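Local coordinates for methyltransferase (Thermus thermophilus, PDB 1WS6), which probably transfers methyl groups from S-adenosylmethionine to a substrate not yet identified, at residues L57-S61 with E62-A66; P102-A106 with Q107-F111. One frame throughout, in Å; residues are numbered along the deposited sequence.

Interaction 1 (L57-S61 with E62-A66); sequences LEAAS and EGWEA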
ATOM      1  N   LEU A  57      -6.017   4.131  -0.657  1.00 20.80           N
ATOM      2  CA  LEU A  57      -7.132   5.036  -0.420  1.00 21.27           C
ATOM      3  C   LEU A  57      -7.537   4.999   1.051  1.00 22.05           C
ATOM      4  O   LEU A  57      -8.043   5.988   1.599  1.00 18.38           O
ATOM      5  CB  LEU A  57      -8.320   4.669  -1.309  1.00 19.35           C
ATOM      6  CG  LEU A  57      -8.100   4.988  -2.791  1.00 22.80           C
ATOM      7  CD1 LEU A  57      -9.313   4.562  -3.618  1.00 23.41           C
ATOM      8  CD2 LEU A  57      -7.856   6.487  -2.944  1.00 21.37           C
ATOM      9  N   GLU A  58      -7.313   3.851   1.688  1.00 21.19           N
ATOM     10  CA  GLU A  58      -7.637   3.705   3.097  1.00 20.75           C
ATOM     11  C   GLU A  58      -6.714   4.649   3.862  1.00 21.15           C
ATOM     12  O   GLU A  58      -7.139   5.338   4.785  1.00 22.31           O
ATOM     13  CB  GLU A  58      -7.412   2.264   3.546  1.00 19.78           C
ATOM     14  CG  GLU A  58      -7.716   2.003   5.015  1.00 20.30           C
ATOM     15  CD  GLU A  58      -9.204   2.063   5.335  1.00 21.67           C
ATOM     16  OE1 GLU A  58     -10.011   1.548   4.532  1.00 21.81           O
ATOM     17  OE2 GLU A  58      -9.563   2.609   6.397  1.00 20.09           O
ATOM     18  N   ALA A  59      -5.448   4.684   3.466  1.00 20.07           N
ATOM     19  CA  ALA A  59      -4.482   5.564   4.116  1.00 20.31           C
ATOM     20  C   ALA A  59      -4.916   7.017   3.931  1.00 20.50           C
ATOM     21  O   ALA A  59      -4.909   7.801   4.881  1.00 21.01           O
ATOM     22  CB  ALA A  59      -3.081   5.354   3.522  1.00 19.00           C
ATOM     23  N   ALA A  60      -5.296   7.369   2.708  1.00 18.74           N
ATOM     24  CA  ALA A  60      -5.726   8.726   2.418  1.00 19.85           C
ATOM     25  C   ALA A  60      -6.917   9.088   3.280  1.00 21.55           C
ATOM     26  O   ALA A  60      -6.969  10.166   3.864  1.00 25.71           O
ATOM     27  CB  ALA A  60      -6.089   8.857   0.957  1.00 18.86           C
ATOM     28  N   SER A  61      -7.873   8.174   3.369  1.00 22.98           N
ATOM     29  CA  SER A  61      -9.067   8.409   4.157  1.00 22.21           C
ATOM     30  C   SER A  61      -8.736   8.589   5.624  1.00 22.84           C
ATOM     31  O   SER A  61      -9.484   9.223   6.363  1.00 23.07           O
ATOM     32  CB  SER A  61     -10.042   7.240   4.007  1.00 22.29           C
ATOM     33  OG  SER A  61     -11.190   7.434   4.815  1.00 20.34           O
ATOM     34  N   GLU A  62      -7.610   8.035   6.050  1.00 22.14           N
ATOM     35  CA  GLU A  62      -7.251   8.132   7.448  1.00 22.04           C
ATOM     36  C   GLU A  62      -6.270   9.235   7.782  1.00 21.30           C
ATOM     37  O   GLU A  62      -5.685   9.240   8.858  1.00 20.42           O
ATOM     38  CB  GLU A  62      -6.751   6.776   7.958  1.00 23.23           C
ATOM     39  CG  GLU A  62      -7.895   5.782   8.138  1.00 23.00           C
ATOM     40  CD  GLU A  62      -7.462   4.444   8.702  1.00 25.97           C
ATOM     41  OE1 GLU A  62      -6.661   4.410   9.665  1.00 23.20           O
ATOM     42  OE2 GLU A  62      -7.951   3.416   8.186  1.00 28.15           O
ATOM     43  N   GLY A  63      -6.105  10.177   6.861  1.00 21.62           N
ATOM     44  CA  GLY A  63      -5.219  11.297   7.114  1.00 22.51           C
ATOM     45  C   GLY A  63      -3.797  11.228   6.594  1.00 23.72           C
ATOM     46  O   GLY A  63      -3.005  12.131   6.862  1.00 25.36           O
ATOM     47  N   TRP A  64      -3.453  10.172   5.867  1.00 24.11           N
ATOM     48  CA  TRP A  64      -2.107  10.057   5.309  1.00 23.39           C
ATOM     49  C   TRP A  64      -2.046  10.793   3.983  1.00 23.48           C
ATOM     50  O   TRP A  64      -3.069  10.978   3.329  1.00 22.02           O
ATOM     51  CB  TRP A  64      -1.747   8.600   5.042  1.00 23.87           C
ATOM     52  CG  TRP A  64      -1.601   7.778   6.257  1.00 22.89           C
ATOM     53  CD1 TRP A  64      -2.594   7.170   6.966  1.00 24.04           C
ATOM     54  CD2 TRP A  64      -0.386   7.512   6.950  1.00 21.11           C
ATOM     55  NE1 TRP A  64      -2.065   6.535   8.068  1.00 23.98           N
ATOM     56  CE2 TRP A  64      -0.708   6.736   8.079  1.00 22.89           C
ATOM     57  CE3 TRP A  64       0.946   7.861   6.731  1.00 20.14           C
ATOM     58  CZ2 TRP A  64       0.255   6.306   8.983  1.00 23.19           C
ATOM     59  CZ3 TRP A  64       1.897   7.434   7.626  1.00 21.01           C
ATOM     60  CH2 TRP A  64       1.551   6.666   8.739  1.00 20.98           C
ATOM     61  N   GLU A  65      -0.848  11.220   3.600  1.00 23.63           N
ATOM     62  CA  GLU A  65      -0.638  11.880   2.313  1.00 24.72           C
ATOM     63  C   GLU A  65      -0.221  10.684   1.449  1.00 24.13           C
ATOM     64  O   GLU A  65       0.942  10.273   1.445  1.00 22.89           O
ATOM     65  CB  GLU A  65       0.501  12.899   2.406  1.00 27.47           C
ATOM     66  CG  GLU A  65       0.572  13.846   1.214  1.00 33.66           C
ATOM     67  CD  GLU A  65       1.819  14.728   1.218  1.00 35.53           C
ATOM     68  OE1 GLU A  65       2.157  15.277   2.292  1.00 36.59           O
ATOM     69  OE2 GLU A  65       2.445  14.877   0.142  1.00 33.15           O
ATOM     70  N   ALA A  66      -1.179  10.117   0.732  1.00 22.02           N
ATOM     71  CA  ALA A  66      -0.923   8.922  -0.053  1.00 19.94           C
ATOM     72  C   ALA A  66      -0.475   9.087  -1.494  1.00 19.01           C
ATOM     73  O   ALA A  66      -0.967   9.930  -2.229  1.00 19.62           O
ATOM     74  CB  ALA A  66      -2.152   8.022  -0.006  1.00 19.92           C
TER

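Interaction 2 (P102-A106 with Q107-F111); sequences PEAKA and QGERF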
ATOM      1  N   PRO A 102      13.344   4.348  -8.720  1.00 26.36           N
ATOM      2  CA  PRO A 102      14.561   5.087  -9.065  1.00 25.95           C
ATOM      3  C   PRO A 102      14.289   6.579  -9.117  1.00 25.71           C
ATOM      4  O   PRO A 102      14.980   7.374  -8.486  1.00 27.35           O
ATOM      5  CB  PRO A 102      14.934   4.535 -10.439  1.00 25.79           C
ATOM      6  CG  PRO A 102      14.343   3.165 -10.441  1.00 28.73           C
ATOM      7  CD  PRO A 102      13.014   3.361  -9.763  1.00 28.08           C
ATOM      8  N   GLU A 103      13.264   6.957  -9.866  1.00 25.43           N
ATOM      9  CA  GLU A 103      12.920   8.362 -10.007  1.00 25.78           C
ATOM     10  C   GLU A 103      12.490   9.021  -8.702  1.00 26.53           C
ATOM     11  O   GLU A 103      12.852  10.166  -8.430  1.00 27.37           O
ATOM     12  CB  GLU A 103      11.833   8.516 -11.073  1.00 23.66           C
ATOM     13  CG  GLU A 103      12.365   8.253 -12.472  1.00 22.91           C
ATOM     14  CD  GLU A 103      11.289   8.206 -13.534  1.00 21.46           C
ATOM     15  OE1 GLU A 103      10.256   8.906 -13.400  1.00 21.07           O
ATOM     16  OE2 GLU A 103      11.494   7.473 -14.516  1.00 21.70           O
ATOM     17  N   ALA A 104      11.727   8.302  -7.889  1.00 26.08           N
ATOM     18  CA  ALA A 104      11.278   8.857  -6.625  1.00 26.95           C
ATOM     19  C   ALA A 104      12.495   9.222  -5.791  1.00 27.86           C
ATOM     20  O   ALA A 104      12.545  10.299  -5.191  1.00 27.73           O
ATOM     21  CB  ALA A 104      10.411   7.855  -5.881  1.00 26.11           C
ATOM     22  N   LYS A 105      13.479   8.329  -5.764  1.00 27.12           N
ATOM     23  CA  LYS A 105      14.686   8.580  -4.996  1.00 30.83           C
ATOM     24  C   LYS A 105      15.372   9.873  -5.468  1.00 32.09           C
ATOM     25  O   LYS A 105      15.637  10.775  -4.669  1.00 33.47           O
ATOM     26  CB  LYS A 105      15.653   7.393  -5.113  1.00 31.45           C
ATOM     27  CG  LYS A 105      16.621   7.290  -3.942  1.00 32.62           C
ATOM     28  CD  LYS A 105      17.731   6.260  -4.170  1.00 34.59           C
ATOM     29  CE  LYS A 105      17.210   4.829  -4.309  1.00 36.49           C
ATOM     30  NZ  LYS A 105      16.400   4.585  -5.541  1.00 37.41           N
ATOM     31  N   ALA A 106      15.640   9.974  -6.764  1.00 30.94           N
ATOM     32  CA  ALA A 106      16.295  11.160  -7.298  1.00 32.66           C
ATOM     33  C   ALA A 106      15.575  12.458  -6.940  1.00 33.87           C
ATOM     34  O   ALA A 106      16.208  13.509  -6.807  1.00 34.47           O
ATOM     35  CB  ALA A 106      16.429  11.044  -8.812  1.00 32.54           C
ATOM     36  N   GLN A 107      14.258  12.392  -6.784  1.00 33.54           N
ATOM     37  CA  GLN A 107      13.484  13.580  -6.458  1.00 34.41           C
ATOM     38  C   GLN A 107      13.530  13.861  -4.969  1.00 33.65           C
ATOM     39  O   GLN A 107      12.909  14.807  -4.488  1.00 34.29           O
ATOM     40  CB  GLN A 107      12.026  13.411  -6.899  1.00 37.54           C
ATOM     41  CG  GLN A 107      11.870  12.877  -8.318  1.00 43.26           C
ATOM     42  CD  GLN A 107      10.422  12.811  -8.780  1.00 46.33           C
ATOM     43  OE1 GLN A 107      10.113  12.186  -9.800  1.00 48.58           O
ATOM     44  NE2 GLN A 107       9.529  13.466  -8.041  1.00 46.44           N
ATOM     45  N   GLY A 108      14.268  13.033  -4.238  1.00 34.08           N
ATOM     46  CA  GLY A 108      14.366  13.216  -2.801  1.00 33.97           C
ATOM     47  C   GLY A 108      13.041  12.936  -2.109  1.00 34.47           C
ATOM     48  O   GLY A 108      12.742  13.500  -1.054  1.00 33.63           O
ATOM     49  N   GLU A 109      12.240  12.063  -2.710  1.00 33.93           N
ATOM     50  CA  GLU A 109      10.947  11.705  -2.142  1.00 33.13           C
ATOM     51  C   GLU A 109      11.126  10.840  -0.899  1.00 30.80           C
ATOM     52  O   GLU A 109      11.992   9.956  -0.859  1.00 28.40           O
ATOM     53  CB  GLU A 109      10.117  10.933  -3.170  1.00 36.41           C
ATOM     54  CG  GLU A 109       9.739  11.741  -4.386  1.00 39.96           C
ATOM     55  CD  GLU A 109       8.602  12.691  -4.103  1.00 42.11           C
ATOM     56  OE1 GLU A 109       8.529  13.210  -2.969  1.00 43.73           O
ATOM     57  OE2 GLU A 109       7.790  12.930  -5.018  1.00 45.00           O
ATOM     58  N   ARG A 110      10.310  11.104   0.115  1.00 28.24           N
ATOM     59  CA  ARG A 110      10.361  10.325   1.340  1.00 26.60           C
ATOM     60  C   ARG A 110       8.991  10.082   1.950  1.00 25.28           C
ATOM     61  O   ARG A 110       8.078  10.905   1.831  1.00 23.71           O
ATOM     62  CB  ARG A 110      11.321  10.964   2.343  1.00 28.46           C
ATOM     63  CG  ARG A 110      12.643  10.224   2.360  1.00 32.16           C
ATOM     64  CD  ARG A 110      13.815  11.161   2.382  1.00 36.60           C
ATOM     65  NE  ARG A 110      15.067  10.482   2.041  1.00 40.86           N
ATOM     66  CZ  ARG A 110      15.333   9.941   0.853  1.00 41.70           C
ATOM     67  NH1 ARG A 110      14.433   9.987  -0.123  1.00 41.47           N
ATOM     68  NH2 ARG A 110      16.513   9.377   0.633  1.00 42.57           N
ATOM     69  N   PHE A 111       8.856   8.929   2.594  1.00 23.56           N
ATOM     70  CA  PHE A 111       7.596   8.523   3.193  1.00 22.06           C
ATOM     71  C   PHE A 111       7.790   7.930   4.569  1.00 21.96           C
ATOM     72  O   PHE A 111       8.877   7.461   4.918  1.00 21.78           O
ATOM     73  CB  PHE A 111       6.928   7.464   2.319  1.00 23.58           C
ATOM     74  CG  PHE A 111       6.785   7.864   0.884  1.00 25.63           C
ATOM     75  CD1 PHE A 111       5.585   8.365   0.406  1.00 25.00           C
ATOM     76  CD2 PHE A 111       7.860   7.747   0.010  1.00 26.13           C
ATOM     77  CE1 PHE A 111       5.456   8.744  -0.919  1.00 26.51           C
ATOM     78  CE2 PHE A 111       7.738   8.125  -1.318  1.00 27.42           C
ATOM     79  CZ  PHE A 111       6.534   8.624  -1.784  1.00 27.22           C
TER

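Interaction 1 (L57-S61 with E62-A66)
W64 sets the edge of its indole against A59: the carbonyl O of A59 lies at the ring's rim, in its plane, 3.2 Å from W64 CD1, while A59 CB packs on W64 CB. With CG beside its own backbone N (chi1 -67°), the indole is carried alongside the last helical turn. The other flat groups are the carboxylates of E58 and E62, one turn apart, their planes 77° to each other; E58 OE2 and E62 OE2 approach to 2.5 Å, close enough that one acid probably holds a proton. E58 is also gripped by the backbone N of L5 and G6, and E62 OE1 by a salt bridge to R36. With E62 cut back to an alanine, R36 is likely to lose its carboxylate mate and E58 OE2 its close neighbour. A59 O accepts W64 N at 3.0 Å, and E62 N reaches it from the opposite face of the carbonyl plane. G63 N bonds to A60 O at 3.1 Å, and A60 CB meets A66 CB at 4.1 Å. With G63 at positive phi as C-prime residue, this is a Schellman motif, here closing the helix of the beta-alpha-beta unit 44-48, 54-61, 65-69 of a Rossmann-like fold.

Interaction 2 (P102-A106 with Q107-F111)
A104 and E109 touch through their CB atoms, 4.1 Å apart, across the Schellman motif that ends helix 97-106; E109 turns its CB toward the helix, while that of A104 points away overall. CB and CG of E109 both lie against A104 O, CB at 3.2 Å. Beyond that the chain bends at chi2 (-77°) and leads the carboxylate away from the helix, where OE1 forms a salt bridge with R44. One residue thus packs its aliphatic part on the helix end and spends its charge on an arginine at the start of strand 44-48. Q107 approaches E103 only loosely, with Q107 OE1 4.2 Å from E103 CB, and its course is less certain because its CG crowds E103 O in the model. K105 turns its CB away from the loop, and its side chain touches L136. Between these side chains the backbone makes the turn. The positive phi at 108 favours a glycine, and G108 supplies it; at this exposed corner the chain leaves the helix and heads for strand 111-116. E109 N donates to A104 O at 3.1 Å in a fairly straight bond, 159° at the hydrogen, tilted modestly from the carbonyl plane. The companion bond is shorter and comes from well above its carbonyl plane: G108 N to K105 O, 2.7 Å.

Overall arrangement
Following the chain from the N terminus, strand 44-48 leads into helix 54-61, and interaction 1 turns the end of that helix into strand 65-69. Helix 73-86 and strand 91-93 come next, then helix 97-106, whose exit toward strand 111-116 is interaction 2. The two turns are therefore in series, neither nested nor crossed, each joining a helix to a strand of the same mixed sheet. Interaction 1 is buried and interaction 2 lies at the surface; their centres are 19 Å apart, and their nearest atoms, about 5 Å apart, do not touch. W64 reaches strand 111-116, while R44 pairs with E109 and, weakly, with E65.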